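Local structure of beta-galactoside alpha-2,6-sialyltransferase (Photobacterium sp., 2Z4T) at residues 174-178 with 179-183; 210-213 with 214-218; 230-233 with 234-237; 258-261 with 262-266. The protein probably transfers sialic acid from a CMP-linked donor to the galactose of acceptors such as lactose, forming an alpha-2,6 linkage. All coordinates share one frame; numbering follows the deposited sequence.

The four contacts follow one another along the chain in the part of the GT-B enzyme that matches the sialyltransferase family, and each lies at or within a helix. Contacts 1, 2 and 4 form a row: the centres of contacts 1 and 2 are about 12 Å apart, those of contacts 2 and 4 about 10 Å. Helix 205-216, which carries contact 2, touches helix 178-190 through contact 1 and helix 249-265 through contact 4. Contact 3 stands apart, its centre 22 to 25 Å from the others, at the end of strand 222-230, where D232 holds the acceptor galactose. The acceptor also reaches N174 in contact 1, while contact 4 lies away from the metal, CMP and acceptor sites.

Contact 1. Residues 174-178 with 179-183; sequences NHTPA and DLVQE. With GLC (alpha-D-glucopyranose), chain B.
T176 holds its methyl group across the first turn of the following helix, where CG2 lies 3.7 Å from CG2 of V181 and 3.8 Å from CD1 of L180. Both side chains meet it at roughly a right angle. The methyl gets there because CG2 stands anti to the backbone N of T176, which turns OG1 the other way, to a hydrogen bond with the carbonyl oxygen of N208 on helix 205-216. P177 packs on the stem of L180 from another direction: its ring and the leucine side chain cross obliquely, with CD of P177 3.7 Å from CB of L180. Beside CB and CG of the same ring lies OD1 of D179; the CG of this aspartate sits between the backbone N and the carbonyl carbon (chi1 67°), a rotamer that brings OD1 to 3.2 Å from CB of P177. V121 and A150 of the neighbouring strands lie next to this group, against L180 and P177. In the backbone, the carbonyl oxygen of P177 receives N of V181 at 3.2 Å, in the carbonyl plane, and N of L180 more weakly. The next bond, from N of Q182 to O of A178, is 2.9 Å long and almost straight at 177°. Before the turn, ND2 of N174 makes a weak hydrogen bond of 3.5 Å to O1 of the glucose, while NE2 of H175 bonds to H204. P177 occupies the N-cap of helix 178-190, at the end of a loop that lines the acceptor glycan pocket.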
# COMPACT_ATOMS: atom_id res chain seq x y z
N ASN A 174 12.43 3.42 10.57
CA ASN A 174 11.19 3.56 9.80
C ASN A 174 11.34 3.89 8.34
O ASN A 174 10.34 4.17 7.66
CB ASN A 174 10.29 4.61 10.44
CG ASN A 174 9.87 4.21 11.83
OD1 ASN A 174 9.68 3.02 12.11
ND2 ASN A 174 9.71 5.19 12.70
N HIS A 175 12.58 3.87 7.85
CA HIS A 175 12.86 4.26 6.49
C HIS A 175 13.66 3.20 5.70
O HIS A 175 14.26 2.27 6.27
CB HIS A 175 13.56 5.63 6.47
CG HIS A 175 12.78 6.72 7.16
ND1 HIS A 175 13.32 7.53 8.13
CD2 HIS A 175 11.48 7.10 7.03
CE1 HIS A 175 12.40 8.37 8.57
NE2 HIS A 175 11.27 8.14 7.91
N THR A 176 13.62 3.36 4.38
CA THR A 176 14.48 2.65 3.44
C THR A 176 15.82 2.31 4.07
O THR A 176 16.57 3.20 4.48
CB THR A 176 14.70 3.54 2.18
OG1 THR A 176 13.42 3.89 1.63
CG2 THR A 176 15.54 2.83 1.12
N PRO A 177 16.12 1.01 4.18
CA PRO A 177 17.39 0.58 4.71
C PRO A 177 18.49 0.55 3.66
O PRO A 177 18.21 0.39 2.47
CB PRO A 177 17.10 -0.83 5.21
CG PRO A 177 15.99 -1.33 4.31
CD PRO A 177 15.22 -0.13 3.86
N ALA A 178 19.74 0.68 4.11
CA ALA A 178 20.91 0.62 3.23
C ALA A 178 20.89 -0.63 2.38
O ALA A 178 21.23 -0.58 1.19
CB ALA A 178 22.23 0.70 4.05
N ASP A 179 20.50 -1.77 2.96
CA ASP A 179 20.55 -3.01 2.19
C ASP A 179 19.51 -3.04 1.06
O ASP A 179 19.73 -3.69 0.06
CB ASP A 179 20.55 -4.28 3.08
CG ASP A 179 19.24 -4.51 3.85
OD1 ASP A 179 18.57 -3.53 4.26
OD2 ASP A 179 18.87 -5.68 4.05
N LEU A 180 18.43 -2.29 1.19
CA LEU A 180 17.46 -2.16 0.09
C LEU A 180 18.09 -1.35 -1.04
O LEU A 180 17.98 -1.72 -2.22
CB LEU A 180 16.20 -1.45 0.55
CG LEU A 180 14.85 -1.67 -0.12
CD1 LEU A 180 13.89 -0.53 0.22
CD2 LEU A 180 14.92 -1.88 -1.61
N VAL A 181 18.75 -0.25 -0.67
CA VAL A 181 19.42 0.62 -1.64
C VAL A 181 20.48 -0.19 -2.40
O VAL A 181 20.46 -0.21 -3.65
CB VAL A 181 20.03 1.89 -0.99
CG1 VAL A 181 20.90 2.65 -1.99
CG2 VAL A 181 18.94 2.81 -0.45
N GLN A 182 21.35 -0.89 -1.67
CA GLN A 182 22.38 -1.75 -2.26
C GLN A 182 21.79 -2.76 -3.25
O GLN A 182 22.33 -3.00 -4.33
CB GLN A 182 23.16 -2.48 -1.16
CG GLN A 182 24.07 -1.58 -0.35
CD GLN A 182 24.38 -2.11 1.04
OE1 GLN A 182 24.78 -1.34 1.92
NE2 GLN A 182 24.19 -3.41 1.26
N GLU A 183 20.68 -3.38 -2.85
CA GLU A 183 20.07 -4.36 -3.74
C GLU A 183 19.57 -3.72 -5.03
O GLU A 183 19.72 -4.29 -6.12
CB GLU A 183 18.97 -5.16 -3.04
CG GLU A 183 18.48 -6.37 -3.84
CD GLU A 183 19.65 -7.28 -4.31
OE1 GLU A 183 20.49 -7.67 -3.45
OE2 GLU A 183 19.70 -7.60 -5.53
C1 GLC B . 7.57 3.37 16.28
C2 GLC B . 6.33 3.13 15.42
C3 GLC B . 6.24 4.24 14.37
C4 GLC B . 6.34 5.65 14.98
C5 GLC B . 7.56 5.72 15.94
C6 GLC B . 7.84 7.01 16.73
O1 GLC B . 8.75 3.38 15.48
O2 GLC B . 6.35 1.89 14.75
O3 GLC B . 5.09 4.05 13.59
O4 GLC B . 6.46 6.56 13.91
O5 GLC B . 7.46 4.65 16.88
O6 GLC B . 6.90 8.05 16.59

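Contact 2. Residues 210-213 with 214-218; sequences VPIL and KELNS
K214 N donates to the carbonyl oxygen of V210 over 3.0 Å, and L216 N to that of I212 over 3.1 Å; the second bond is close to linear at 175°, and both donors lie nearly along the C=O axis. N217 N reaches O of L213 at 2.9 Å, but less directly: the N-H is bent to 139° and the donor stands 33° from the carbonyl plane. The oxygen of I212 also takes a second, weak bond from N of E215. Earlier in the segment the helix is kinked at P211 and I212: the proline nitrogen has no hydrogen to give, and N of I212 also makes no bond to the turn before. Side-chain carbons then close over the carbonyls, CG of K214 at 3.5 Å from O of V210 and CG of E215 at 3.5 Å from O of P211. On the buried face I212 and L216 lie side by side and point the same way, with CG2 of I212 3.8 Å from CD1 of L216. Beyond them, L213 and L216 pack on strand 222-230, and ND2 of N217 makes a weak hydrogen bond to N265. This is the C-terminal part of helix 205-216, the connecting helix of a beta-alpha-beta crossover between parallel strands 194-201 and 222-230.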
# COMPACT_ATOMS: atom_id res chain seq x y z
N VAL A 210 14.92 9.51 -1.46
CA VAL A 210 16.17 10.19 -1.75
C VAL A 210 17.36 9.24 -1.81
O VAL A 210 18.10 9.27 -2.80
CB VAL A 210 16.46 11.41 -0.84
CG1 VAL A 210 17.92 11.87 -0.99
CG2 VAL A 210 15.49 12.56 -1.15
N PRO A 211 17.57 8.38 -0.79
CA PRO A 211 18.78 7.54 -0.88
C PRO A 211 18.77 6.63 -2.09
O PRO A 211 19.82 6.27 -2.59
CB PRO A 211 18.77 6.72 0.41
CG PRO A 211 17.86 7.45 1.32
CD PRO A 211 16.81 8.09 0.45
N ILE A 212 17.59 6.26 -2.56
CA ILE A 212 17.48 5.43 -3.75
C ILE A 212 17.76 6.27 -5.00
O ILE A 212 18.55 5.86 -5.86
CB ILE A 212 16.08 4.80 -3.88
CG1 ILE A 212 15.78 3.89 -2.68
CG2 ILE A 212 15.97 4.04 -5.23
CD1 ILE A 212 14.28 3.57 -2.51
N LEU A 213 17.14 7.44 -5.08
CA LEU A 213 17.23 8.24 -6.28
C LEU A 213 18.63 8.80 -6.52
O LEU A 213 19.04 9.01 -7.67
CB LEU A 213 16.16 9.32 -6.32
CG LEU A 213 14.77 8.72 -6.56
CD1 LEU A 213 13.71 9.74 -6.26
CD2 LEU A 213 14.62 8.18 -7.99
N LYS A 214 19.39 9.01 -5.45
CA LYS A 214 20.70 9.54 -5.68
C LYS A 214 21.72 8.50 -6.12
O LYS A 214 22.73 8.84 -6.68
CB LYS A 214 21.17 10.44 -4.55
CG LYS A 214 21.51 9.81 -3.26
CD LYS A 214 21.89 10.95 -2.27
CE LYS A 214 23.38 11.31 -2.34
NZ LYS A 214 23.76 12.21 -1.21
N GLU A 215 21.42 7.22 -5.90
CA GLU A 215 22.20 6.14 -6.49
C GLU A 215 21.83 5.95 -7.94
O GLU A 215 22.69 6.01 -8.82
CB GLU A 215 22.00 4.83 -5.74
CG GLU A 215 22.52 4.83 -4.33
CD GLU A 215 23.98 5.24 -4.24
OE1 GLU A 215 24.81 4.66 -4.99
OE2 GLU A 215 24.29 6.15 -3.44
N LEU A 216 20.54 5.75 -8.19
CA LEU A 216 19.99 5.55 -9.52
C LEU A 216 20.26 6.70 -10.50
O LEU A 216 20.37 6.48 -11.72
CB LEU A 216 18.48 5.30 -9.43
CG LEU A 216 18.09 3.95 -8.82
CD1 LEU A 216 16.60 3.68 -8.95
CD2 LEU A 216 18.90 2.84 -9.49
N ASN A 217 20.34 7.92 -9.98
CA ASN A 217 20.59 9.09 -10.79
C ASN A 217 21.78 8.97 -11.74
O ASN A 217 21.73 9.48 -12.85
CB ASN A 217 20.76 10.33 -9.91
CG ASN A 217 20.66 11.62 -10.72
OD1 ASN A 217 19.60 11.94 -11.28
ND2 ASN A 217 21.78 12.35 -10.80
N SER A 218 22.85 8.30 -11.31
CA SER A 218 24.04 8.16 -12.14
C SER A 218 23.96 7.00 -13.15
O SER A 218 24.88 6.82 -13.97
CB SER A 218 25.31 8.06 -11.28
OG SER A 218 25.18 7.01 -10.33

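Contact 3. Residues 230-233 with 234-237; sequences YDDG and SAEY. With GAL (beta-D-galactopyranose), chain C; GOL (glycerol), chain H.
E236 lays its CG beside the carboxylate of D231, 3.1 Å from OD1, then bends at chi2 (-80°) to carry its own carboxylate to the backbone N-H groups of D232 and G233. There OE2 receives N of G233 at 2.8 Å, nearly along its C-O bond, while OE1 accepts N of D232 at 3.1 Å from above the carboxylate plane. A203 N is a further donor to OE1, so backbone N-H groups fix the buried acid in place. The D231 and E236 carboxylates are close, OD1 to OE1 3.8 Å, a repulsion their donors probably offset. OD2 of D231 takes the hydroxyl of Y237 at 2.7 Å, its carboxylate standing almost perpendicular to the ring, and also N of L293. Through its grip on the loop, E236 positions D232, whose OD2 accepts a hydrogen bond from O4 of the galactose at 2.5 Å and whose OD1 accepts one from O6 at 2.6 Å. A glycerol, probably from the crystallisation liquor, bridges OD1 of D232 and N of A235. N201 also bonds to OD2 of D232, and together with H123 and H204, which bond to the sugar, the loop before helix 234-243 forms the acceptor galactose site of this GT-B enzyme.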
# COMPACT_ATOMS: atom_id res chain seq x y z
N TYR A 230 1.49 7.71 -1.30
CA TYR A 230 0.28 7.38 -0.57
C TYR A 230 0.44 7.99 0.80
O TYR A 230 1.49 7.79 1.43
CB TYR A 230 0.10 5.86 -0.45
CG TYR A 230 -0.27 5.16 -1.74
CD1 TYR A 230 0.68 4.42 -2.46
CD2 TYR A 230 -1.56 5.24 -2.26
CE1 TYR A 230 0.35 3.78 -3.68
CE2 TYR A 230 -1.92 4.59 -3.47
CZ TYR A 230 -0.95 3.87 -4.17
OH TYR A 230 -1.30 3.24 -5.34
N ASP A 231 -0.57 8.74 1.24
CA ASP A 231 -0.56 9.43 2.54
C ASP A 231 -0.43 8.48 3.72
O ASP A 231 -1.10 7.46 3.79
CB ASP A 231 -1.85 10.22 2.75
CG ASP A 231 -1.96 11.43 1.85
OD1 ASP A 231 -0.89 11.93 1.43
OD2 ASP A 231 -3.10 11.87 1.56
N ASP A 232 0.44 8.85 4.66
CA ASP A 232 0.51 8.22 5.96
C ASP A 232 -0.89 8.15 6.56
O ASP A 232 -1.30 7.12 7.09
CB ASP A 232 1.45 9.03 6.85
CG ASP A 232 1.76 8.34 8.16
OD1 ASP A 232 0.84 8.21 9.01
OD2 ASP A 232 2.94 7.96 8.32
N GLY A 233 -1.61 9.26 6.43
CA GLY A 233 -3.00 9.37 6.83
C GLY A 233 -3.27 10.82 7.18
O GLY A 233 -3.00 11.73 6.40
N SER A 234 -3.78 11.06 8.38
CA SER A 234 -4.12 12.41 8.80
C SER A 234 -2.85 13.25 8.94
O SER A 234 -2.91 14.47 8.79
CB SER A 234 -4.92 12.36 10.11
OG SER A 234 -4.14 11.86 11.19
N ALA A 235 -1.71 12.61 9.18
CA ALA A 235 -0.43 13.30 9.37
C ALA A 235 -0.15 14.32 8.29
O ALA A 235 0.27 15.44 8.60
CB ALA A 235 0.73 12.33 9.50
N GLU A 236 -0.35 13.98 7.02
CA GLU A 236 -0.08 15.01 6.03
C GLU A 236 -1.07 16.18 6.01
O GLU A 236 -0.69 17.32 5.67
CB GLU A 236 0.35 14.51 4.63
CG GLU A 236 -0.17 13.23 4.15
CD GLU A 236 0.55 12.03 4.71
OE1 GLU A 236 1.66 11.70 4.26
OE2 GLU A 236 -0.05 11.38 5.59
N TYR A 237 -2.31 15.92 6.46
CA TYR A 237 -3.35 16.96 6.55
C TYR A 237 -3.10 17.96 7.68
O TYR A 237 -3.41 19.14 7.53
CB TYR A 237 -4.76 16.32 6.57
CG TYR A 237 -4.96 15.55 5.29
CD1 TYR A 237 -4.38 14.28 5.13
CD2 TYR A 237 -5.62 16.12 4.20
CE1 TYR A 237 -4.49 13.58 3.94
CE2 TYR A 237 -5.73 15.42 2.98
CZ TYR A 237 -5.16 14.17 2.86
OH TYR A 237 -5.26 13.48 1.67
C1 GAL C . 5.38 7.42 13.61
C2 GAL C . 5.97 8.62 12.86
C3 GAL C . 4.84 9.54 12.42
C4 GAL C . 3.77 8.76 11.66
C5 GAL C . 3.32 7.52 12.44
C6 GAL C . 2.41 6.60 11.62
O2 GAL C . 6.91 9.28 13.70
O3 GAL C . 5.36 10.58 11.60
O4 GAL C . 4.29 8.39 10.40
O5 GAL C . 4.45 6.76 12.78
O6 GAL C . 1.15 7.18 11.34
C1 GOL H . -1.87 9.33 10.71
O1 GOL H . -1.18 9.75 9.55
C2 GOL H . -1.30 10.09 11.90
O2 GOL H . 0.08 9.84 11.95
C3 GOL H . -1.96 9.66 13.21
O3 GOL H . -1.40 8.45 13.67

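Contact 4. Residues 258-261 with 262-266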
# COMPACT_ATOMS: atom_id res chain seq x y z
N ASP A 258 14.32 22.80 -6.55
CA ASP A 258 15.76 22.95 -6.77
C ASP A 258 16.53 22.24 -5.67
O ASP A 258 17.55 21.59 -5.91
CB ASP A 258 16.17 24.43 -6.81
CG ASP A 258 15.50 25.19 -7.95
OD1 ASP A 258 15.35 24.63 -9.06
OD2 ASP A 258 15.13 26.36 -7.74
N TYR A 259 15.99 22.34 -4.45
CA TYR A 259 16.60 21.74 -3.29
C TYR A 259 16.63 20.22 -3.47
O TYR A 259 17.70 19.60 -3.37
CB TYR A 259 15.87 22.12 -2.00
CG TYR A 259 16.33 21.32 -0.82
CD1 TYR A 259 17.53 21.62 -0.17
CD2 TYR A 259 15.58 20.23 -0.37
CE1 TYR A 259 17.96 20.84 0.92
CE2 TYR A 259 15.99 19.47 0.70
CZ TYR A 259 17.17 19.77 1.35
OH TYR A 259 17.55 18.99 2.41
N LEU A 260 15.45 19.67 -3.76
CA LEU A 260 15.29 18.23 -3.97
C LEU A 260 16.17 17.77 -5.13
O LEU A 260 16.89 16.77 -5.01
CB LEU A 260 13.81 17.84 -4.19
CG LEU A 260 13.45 16.36 -4.29
CD1 LEU A 260 13.88 15.61 -3.04
CD2 LEU A 260 11.97 16.13 -4.52
N GLU A 261 16.12 18.50 -6.24
CA GLU A 261 16.97 18.22 -7.39
C GLU A 261 18.47 18.18 -7.04
O GLU A 261 19.17 17.26 -7.45
CB GLU A 261 16.74 19.23 -8.52
CG GLU A 261 17.29 18.72 -9.85
CD GLU A 261 16.83 19.54 -11.03
OE1 GLU A 261 16.45 20.72 -10.83
OE2 GLU A 261 16.86 18.99 -12.16
N ASP A 262 18.93 19.16 -6.27
CA ASP A 262 20.33 19.25 -5.87
C ASP A 262 20.76 18.15 -4.91
O ASP A 262 21.92 17.71 -4.95
CB ASP A 262 20.63 20.62 -5.24
CG ASP A 262 20.63 21.74 -6.26
OD1 ASP A 262 20.71 21.45 -7.49
OD2 ASP A 262 20.52 22.91 -5.84
N VAL A 263 19.85 17.75 -4.03
CA VAL A 263 20.11 16.67 -3.09
C VAL A 263 20.30 15.35 -3.86
O VAL A 263 21.30 14.65 -3.67
CB VAL A 263 18.99 16.58 -2.01
CG1 VAL A 263 19.04 15.25 -1.29
CG2 VAL A 263 19.09 17.73 -1.02
N ILE A 264 19.36 15.04 -4.75
CA ILE A 264 19.46 13.85 -5.61
C ILE A 264 20.70 13.86 -6.53
O ILE A 264 21.37 12.84 -6.69
CB ILE A 264 18.15 13.63 -6.41
CG1 ILE A 264 17.01 13.25 -5.45
CG2 ILE A 264 18.34 12.55 -7.47
CD1 ILE A 264 15.58 13.37 -6.02
N ASN A 265 21.02 15.02 -7.11
CA ASN A 265 22.27 15.19 -7.88
C ASN A 265 23.55 15.12 -7.05
O ASN A 265 24.63 15.00 -7.60
CB ASN A 265 22.26 16.53 -8.64
CG ASN A 265 21.46 16.46 -9.92
OD1 ASN A 265 21.38 15.42 -10.56
ND2 ASN A 265 20.86 17.58 -10.30
N GLY A 266 23.42 15.24 -5.74
CA GLY A 266 24.56 15.21 -4.85
C GLY A 266 25.24 16.55 -4.71
O GLY A 266 26.23 16.66 -3.99
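V263 presses its CG2 methyl against one face of the Y259 ring, 3.9 Å from the centroid and 19° off the normal, in a CH-pi contact displaced toward the rim that carries CZ. The ring is brought to this side by chi1 of 170°, which places CG anti to the backbone N of Y259. One residue further along, L260 and I264 meet more loosely, CG to CD1 at 4.1 Å. On the outer side E261 and N265 run alongside each other, pointing the same way, their carboxylate and amide planes 24° apart; CG of E261 lies 3.8 Å from ND2 of N265. Main-chain bonds carry these pairs at i to i+4 spacing: I264 N reaches O of L260 at 3.0 Å in a nearly straight bond, and N265 N reaches O of E261 at 2.9 Å. The turn is the last of helix 249-265 and closes in a Schellman motif, in which G266 takes a positive phi and its N bonds back to O of V263 at 3.0 Å. Further out, the hydroxyl of Y259 is fixed by O of D270 and N of N273 in the loop beyond the helix, so the ring is tethered at its far end. OE1 of E261 forms a salt bridge with NZ of K257, one turn earlier in the helix. L260 packs on F206 and V210 of helix 205-216, and W282 covers both L260 and I264.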